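Uracil-dna glycosylase (PDB 4UQM) belongs to the uracil-DNA glycosylase superfamily and has an alpha/beta fold built on a four-stranded parallel sheet. Local coordinates at residues T116-G121 and G217-S222; E176-I181 and A231-V236. The protein carries 1 engineered substitution. All coordinates share one frame; numbering follows the deposited sequence.

Contact 1 (T116-G121 and G217-S222); sequences TEDIPG and GTRPFS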
loop_
_atom_site.group_PDB
_atom_site.type_symbol
_atom_site.label_atom_id
_atom_site.label_comp_id
_atom_site.label_asym_id
_atom_site.label_seq_id
_atom_site.Cartn_x
_atom_site.Cartn_y
_atom_site.Cartn_z
ATOM N N THR A 116 -4.370 -7.002 -17.399
ATOM C CA THR A 116 -4.862 -7.236 -18.755
ATOM C C THR A 116 -4.934 -8.741 -19.027
ATOM O O THR A 116 -5.905 -9.192 -19.621
ATOM C CB THR A 116 -3.965 -6.515 -19.771
ATOM O OG1 THR A 116 -4.091 -5.104 -19.561
ATOM C CG2 THR A 116 -4.357 -6.831 -21.242
ATOM N N GLU A 117 -3.988 -9.526 -18.519
ATOM C CA GLU A 117 -4.027 -10.951 -18.719
ATOM C C GLU A 117 -4.900 -11.678 -17.703
ATOM O O GLU A 117 -5.477 -12.701 -18.035
ATOM C CB GLU A 117 -2.615 -11.524 -18.677
ATOM C CG GLU A 117 -1.689 -10.994 -19.747
ATOM C CD GLU A 117 -2.249 -11.060 -21.171
ATOM O OE1 GLU A 117 -2.638 -12.150 -21.636
ATOM O OE2 GLU A 117 -2.330 -9.990 -21.842
ATOM N N ASP A 118 -4.983 -11.156 -16.480
ATOM C CA ASP A 118 -5.558 -11.872 -15.381
ATOM C C ASP A 118 -7.097 -11.701 -15.295
ATOM O O ASP A 118 -7.798 -12.604 -14.846
ATOM C CB ASP A 118 -4.913 -11.353 -14.081
ATOM C CG ASP A 118 -5.292 -12.147 -12.859
ATOM O OD1 ASP A 118 -5.627 -13.361 -13.001
ATOM O OD2 ASP A 118 -5.245 -11.560 -11.735
ATOM N N ILE A 119 -7.570 -10.500 -15.597
ATOM C CA ILE A 119 -8.982 -10.129 -15.472
ATOM C C ILE A 119 -9.512 -9.845 -16.885
ATOM O O ILE A 119 -9.309 -8.770 -17.435
ATOM C CB ILE A 119 -9.131 -8.852 -14.576
ATOM C CG1 ILE A 119 -8.578 -9.058 -13.150
ATOM C CG2 ILE A 119 -10.582 -8.338 -14.542
ATOM C CD1 ILE A 119 -9.349 -10.027 -12.307
ATOM N N PRO A 120 -10.304 -10.764 -17.432
ATOM C CA PRO A 120 -10.884 -10.598 -18.743
ATOM C C PRO A 120 -11.626 -9.296 -18.866
ATOM O O PRO A 120 -12.359 -8.923 -17.938
ATOM C CB PRO A 120 -11.851 -11.791 -18.856
ATOM C CG PRO A 120 -11.260 -12.818 -17.954
ATOM C CD PRO A 120 -10.624 -12.056 -16.845
ATOM N N GLY A 121 -11.331 -8.542 -19.906
ATOM C CA GLY A 121 -11.981 -7.250 -20.117
ATOM C C GLY A 121 -11.283 -6.033 -19.555
ATOM O O GLY A 121 -11.658 -4.894 -19.862
ATOM N N GLY A 217 2.385 -13.447 -14.175
ATOM C CA GLY A 217 1.786 -14.809 -14.156
ATOM C C GLY A 217 1.287 -15.267 -12.796
ATOM O O GLY A 217 0.697 -16.370 -12.662
ATOM N N THR A 218 1.404 -14.415 -11.770
ATOM C CA THR A 218 0.990 -14.804 -10.445
ATOM C C THR A 218 -0.517 -14.577 -10.191
ATOM O O THR A 218 -1.055 -15.052 -9.183
ATOM C CB THR A 218 1.817 -14.090 -9.371
ATOM O OG1 THR A 218 1.720 -12.670 -9.540
ATOM C CG2 THR A 218 3.288 -14.556 -9.483
ATOM N N ARG A 219 -1.192 -13.888 -11.110
ATOM C CA ARG A 219 -2.677 -13.751 -11.062
ATOM C C ARG A 219 -3.251 -13.313 -9.733
ATOM O O ARG A 219 -4.195 -13.896 -9.252
ATOM C CB ARG A 219 -3.294 -15.085 -11.484
ATOM C CG ARG A 219 -2.917 -15.452 -12.906
ATOM C CD ARG A 219 -3.885 -16.464 -13.532
ATOM N NE ARG A 219 -5.146 -15.777 -13.850
ATOM C CZ ARG A 219 -6.281 -16.291 -14.292
ATOM N NH1 ARG A 219 -6.409 -17.578 -14.576
ATOM N NH2 ARG A 219 -7.310 -15.470 -14.468
ATOM N N PRO A 220 -2.720 -12.242 -9.152
ATOM C CA PRO A 220 -3.159 -11.898 -7.805
ATOM C C PRO A 220 -4.598 -11.319 -7.802
ATOM O O PRO A 220 -5.289 -11.371 -6.796
ATOM C CB PRO A 220 -2.127 -10.866 -7.380
ATOM C CG PRO A 220 -1.697 -10.218 -8.658
ATOM C CD PRO A 220 -1.664 -11.331 -9.646
ATOM N N PHE A 221 -4.998 -10.713 -8.907
ATOM C CA PHE A 221 -6.256 -9.928 -8.984
ATOM C C PHE A 221 -7.459 -10.882 -9.044
ATOM O O PHE A 221 -8.447 -10.736 -8.280
ATOM C CB PHE A 221 -6.186 -8.929 -10.136
ATOM C CG PHE A 221 -4.938 -8.083 -10.115
ATOM C CD1 PHE A 221 -4.761 -7.080 -9.139
ATOM C CD2 PHE A 221 -3.910 -8.347 -10.993
ATOM C CE1 PHE A 221 -3.594 -6.335 -9.069
ATOM C CE2 PHE A 221 -2.721 -7.577 -10.931
ATOM C CZ PHE A 221 -2.579 -6.603 -9.942
ATOM N N SER A 222 -7.334 -11.923 -9.861
ATOM C CA SER A 222 -8.358 -12.940 -9.911
ATOM C C SER A 222 -8.377 -13.792 -8.645
ATOM O O SER A 222 -9.445 -14.142 -8.153
ATOM C CB SER A 222 -8.220 -13.816 -11.148
ATOM O OG SER A 222 -6.991 -14.482 -11.143
#

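Contact 2 (E176-I181 and A231-V236); sequences ERVVFI and AGRGPV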
loop_
_atom_site.group_PDB
_atom_site.type_symbol
_atom_site.label_atom_id
_atom_site.label_comp_id
_atom_site.label_asym_id
_atom_site.label_seq_id
_atom_site.Cartn_x
_atom_site.Cartn_y
_atom_site.Cartn_z
ATOM N N GLU A 176 -13.942 -10.489 9.447
ATOM C CA GLU A 176 -14.292 -10.760 8.045
ATOM C C GLU A 176 -13.065 -10.835 7.182
ATOM O O GLU A 176 -12.114 -10.111 7.414
ATOM C CB GLU A 176 -15.237 -9.731 7.463
ATOM C CG GLU A 176 -16.155 -10.389 6.435
ATOM C CD GLU A 176 -17.387 -9.575 6.110
ATOM O OE1 GLU A 176 -17.400 -8.369 6.495
ATOM O OE2 GLU A 176 -18.334 -10.144 5.493
ATOM N N ARG A 177 -13.113 -11.740 6.207
ATOM C CA ARG A 177 -11.999 -11.974 5.310
ATOM C C ARG A 177 -11.385 -10.705 4.712
ATOM O O ARG A 177 -12.049 -9.857 4.097
ATOM C CB ARG A 177 -12.426 -12.869 4.136
ATOM C CG ARG A 177 -11.325 -13.049 3.099
ATOM C CD ARG A 177 -11.552 -14.259 2.250
ATOM N NE ARG A 177 -11.307 -15.530 2.968
ATOM C CZ ARG A 177 -11.362 -16.719 2.392
ATOM N NH1 ARG A 177 -11.825 -16.853 1.141
ATOM N NH2 ARG A 177 -11.047 -17.811 3.081
ATOM N N VAL A 178 -10.078 -10.616 4.834
ATOM C CA VAL A 178 -9.244 -9.684 4.120
ATOM C C VAL A 178 -8.235 -10.479 3.305
ATOM O O VAL A 178 -7.639 -11.477 3.784
ATOM C CB VAL A 178 -8.525 -8.734 5.095
ATOM C CG1 VAL A 178 -7.579 -7.856 4.369
ATOM C CG2 VAL A 178 -9.563 -7.896 5.834
ATOM N N VAL A 179 -8.037 -10.047 2.074
ATOM C CA VAL A 179 -6.960 -10.572 1.240
ATOM C C VAL A 179 -5.765 -9.660 1.325
ATOM O O VAL A 179 -5.849 -8.465 0.984
ATOM C CB VAL A 179 -7.440 -10.758 -0.214
ATOM C CG1 VAL A 179 -6.316 -11.319 -1.098
ATOM C CG2 VAL A 179 -8.728 -11.589 -0.337
ATOM N N PHE A 180 -4.645 -10.199 1.747
ATOM C CA PHE A 180 -3.389 -9.500 1.807
ATOM C C PHE A 180 -2.537 -9.894 0.628
ATOM O O PHE A 180 -2.221 -11.087 0.469
ATOM C CB PHE A 180 -2.638 -9.872 3.096
ATOM C CG PHE A 180 -3.341 -9.482 4.396
ATOM C CD1 PHE A 180 -4.412 -10.213 4.901
ATOM C CD2 PHE A 180 -2.891 -8.390 5.122
ATOM C CE1 PHE A 180 -4.977 -9.884 6.117
ATOM C CE2 PHE A 180 -3.479 -8.020 6.347
ATOM C CZ PHE A 180 -4.535 -8.772 6.828
ATOM N N ILE A 181 -2.143 -8.906 -0.159
ATOM C CA ILE A 181 -1.269 -9.094 -1.328
ATOM C C ILE A 181 0.085 -8.475 -1.001
ATOM O O ILE A 181 0.209 -7.279 -0.848
ATOM C CB ILE A 181 -1.858 -8.421 -2.612
ATOM C CG1 ILE A 181 -3.274 -8.951 -2.899
ATOM C CG2 ILE A 181 -0.911 -8.570 -3.799
ATOM C CD1 ILE A 181 -3.936 -8.164 -4.034
ATOM N N ALA A 231 -15.974 -15.886 0.466
ATOM C CA ALA A 231 -16.334 -15.386 1.798
ATOM C C ALA A 231 -17.595 -14.506 1.848
ATOM O O ALA A 231 -17.931 -13.956 2.884
ATOM C CB ALA A 231 -15.140 -14.644 2.410
ATOM N N GLY A 232 -18.290 -14.333 0.727
ATOM C CA GLY A 232 -19.467 -13.448 0.709
ATOM C C GLY A 232 -19.152 -11.961 0.736
ATOM O O GLY A 232 -20.031 -11.122 0.980
ATOM N N ARG A 233 -17.907 -11.623 0.450
ATOM C CA ARG A 233 -17.510 -10.270 0.254
ATOM C C ARG A 233 -17.635 -10.095 -1.293
ATOM O O ARG A 233 -17.509 -11.032 -2.108
ATOM C CB ARG A 233 -16.108 -10.006 0.839
ATOM C CG ARG A 233 -15.954 -10.435 2.294
ATOM C CD ARG A 233 -14.914 -9.656 3.067
ATOM N NE ARG A 233 -15.385 -8.287 3.296
ATOM C CZ ARG A 233 -14.731 -7.312 3.927
ATOM N NH1 ARG A 233 -13.498 -7.440 4.411
ATOM N NH2 ARG A 233 -15.327 -6.136 4.009
ATOM N N GLY A 234 -17.931 -8.901 -1.696
ATOM C CA GLY A 234 -17.956 -8.554 -3.084
ATOM C C GLY A 234 -16.552 -8.463 -3.664
ATOM O O GLY A 234 -15.610 -8.089 -2.970
ATOM N N PRO A 235 -16.435 -8.780 -4.938
ATOM C CA PRO A 235 -15.145 -8.639 -5.623
ATOM C C PRO A 235 -14.781 -7.190 -5.796
ATOM O O PRO A 235 -15.620 -6.319 -5.697
ATOM C CB PRO A 235 -15.400 -9.261 -6.972
ATOM C CG PRO A 235 -16.878 -9.187 -7.201
ATOM C CD PRO A 235 -17.517 -9.184 -5.860
ATOM N N VAL A 236 -13.519 -6.968 -6.013
ATOM C CA VAL A 236 -13.049 -5.653 -6.428
ATOM C C VAL A 236 -13.308 -5.447 -7.910
ATOM O O VAL A 236 -13.107 -6.323 -8.736
ATOM C CB VAL A 236 -11.508 -5.528 -6.196
ATOM C CG1 VAL A 236 -10.947 -4.203 -6.743
ATOM C CG2 VAL A 236 -11.173 -5.662 -4.713
#

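Contact 1 (T116-G121 and G217-S222)
Asp118, in the last turn of helix 106-118, puts its carboxylate over the first turn of helix 220-230, whose N-cap position is held by Arg219, so an acid from another helix receives two backbone N-H groups of the first turn, those of Phe221 and Ser222. Arg219 comes first along 217-222: its chain bends at chi3 (74°) and curls back side-on to Asp118. NE meets Asp118 OD1 at 2.6 Å, nearly along the C-O bond, in a salt bridge, while NH2 reaches the backbone Asp118 O at 2.9 Å on an in-plane lone pair. The guanidinium stands almost perpendicular to the carboxylate, 83° between planes. Phe221 gives a weak N-H bond to Asp118 OD2, and its CB lies 3.9 Å from Ile119 CG1; its ring turns away from Ile119 and meets Trp238 edge-to-face. Ser222 donates twice. Its N meets Asp118 OD2 at 2.8 Å, from above the carboxylate plane, and its OG, turned to lie between N and the carbonyl carbon (chi1 61°), donates to Asp118 OD1. The helix start and the arginine would probably stabilise the negative charge. Ile119 CD1 ends against the backbone, 3.7 Å from Ser222 N.

Contact 2 (E176-I181 and A231-V236)
The backbone oxygen of Arg177 accepts an almost straight hydrogen bond from Arg233 NH1, 2.8 Å long with an N-H...O angle of 177°. The oxygen lies in the guanidinium plane, whereas the nitrogen sits 37° above the carbonyl plane of Arg177. NH1 also donates to Val75 O, so the arginine joins two backbone carbonyls at one end, and Val178 CG2 borders the same edge, 4.2 Å from NH1. Over one face of this guanidinium lies the carboxylate of Glu176, the two planes nearly parallel. Glu176 OE1 is 3.8 Å from Arg233 NE, a long salt bridge with no N-H aimed at the oxygen, so attraction of charge and stacking hold the pair. The aliphatic parts touch as well, Glu176 CG lying 3.7 Å from Arg233 CD. In the parallel sheet of this alpha/beta fold, residues 176-178 lead into the inner strand 179-183. The loop 231-236 follows helix 220-230, whose end at Gly232 is a Schellman motif. Just before that glycine, Ala231 CB packs against the aliphatic part of Arg177, 3.6 Å from its CD. Arg177 has CG anti to the backbone N (chi1 175°), which carries the chain alongside the methyl group; its NE then donates to Asn198 O and its NH1 to Ala227 O, near the end of the helix.

Helix 220-230 connects the two contacts: contact 1 holds its start and contact 2 the turn just after its end, with centres 16 Å apart. Contact 1 is partly buried and joins this helix to the end of helix 106-118, whereas contact 2 lies at the surface and joins the chain beyond the helix to the lead-in of a sheet strand. Their arginines play different parts. In contact 1 a single acid gathers an arginine, a hydroxyl and backbone N-H groups; in contact 2 an arginine donates to backbone carbonyls, and its acidic neighbour stacks over it without a directed bond. Along the chain the segments alternate.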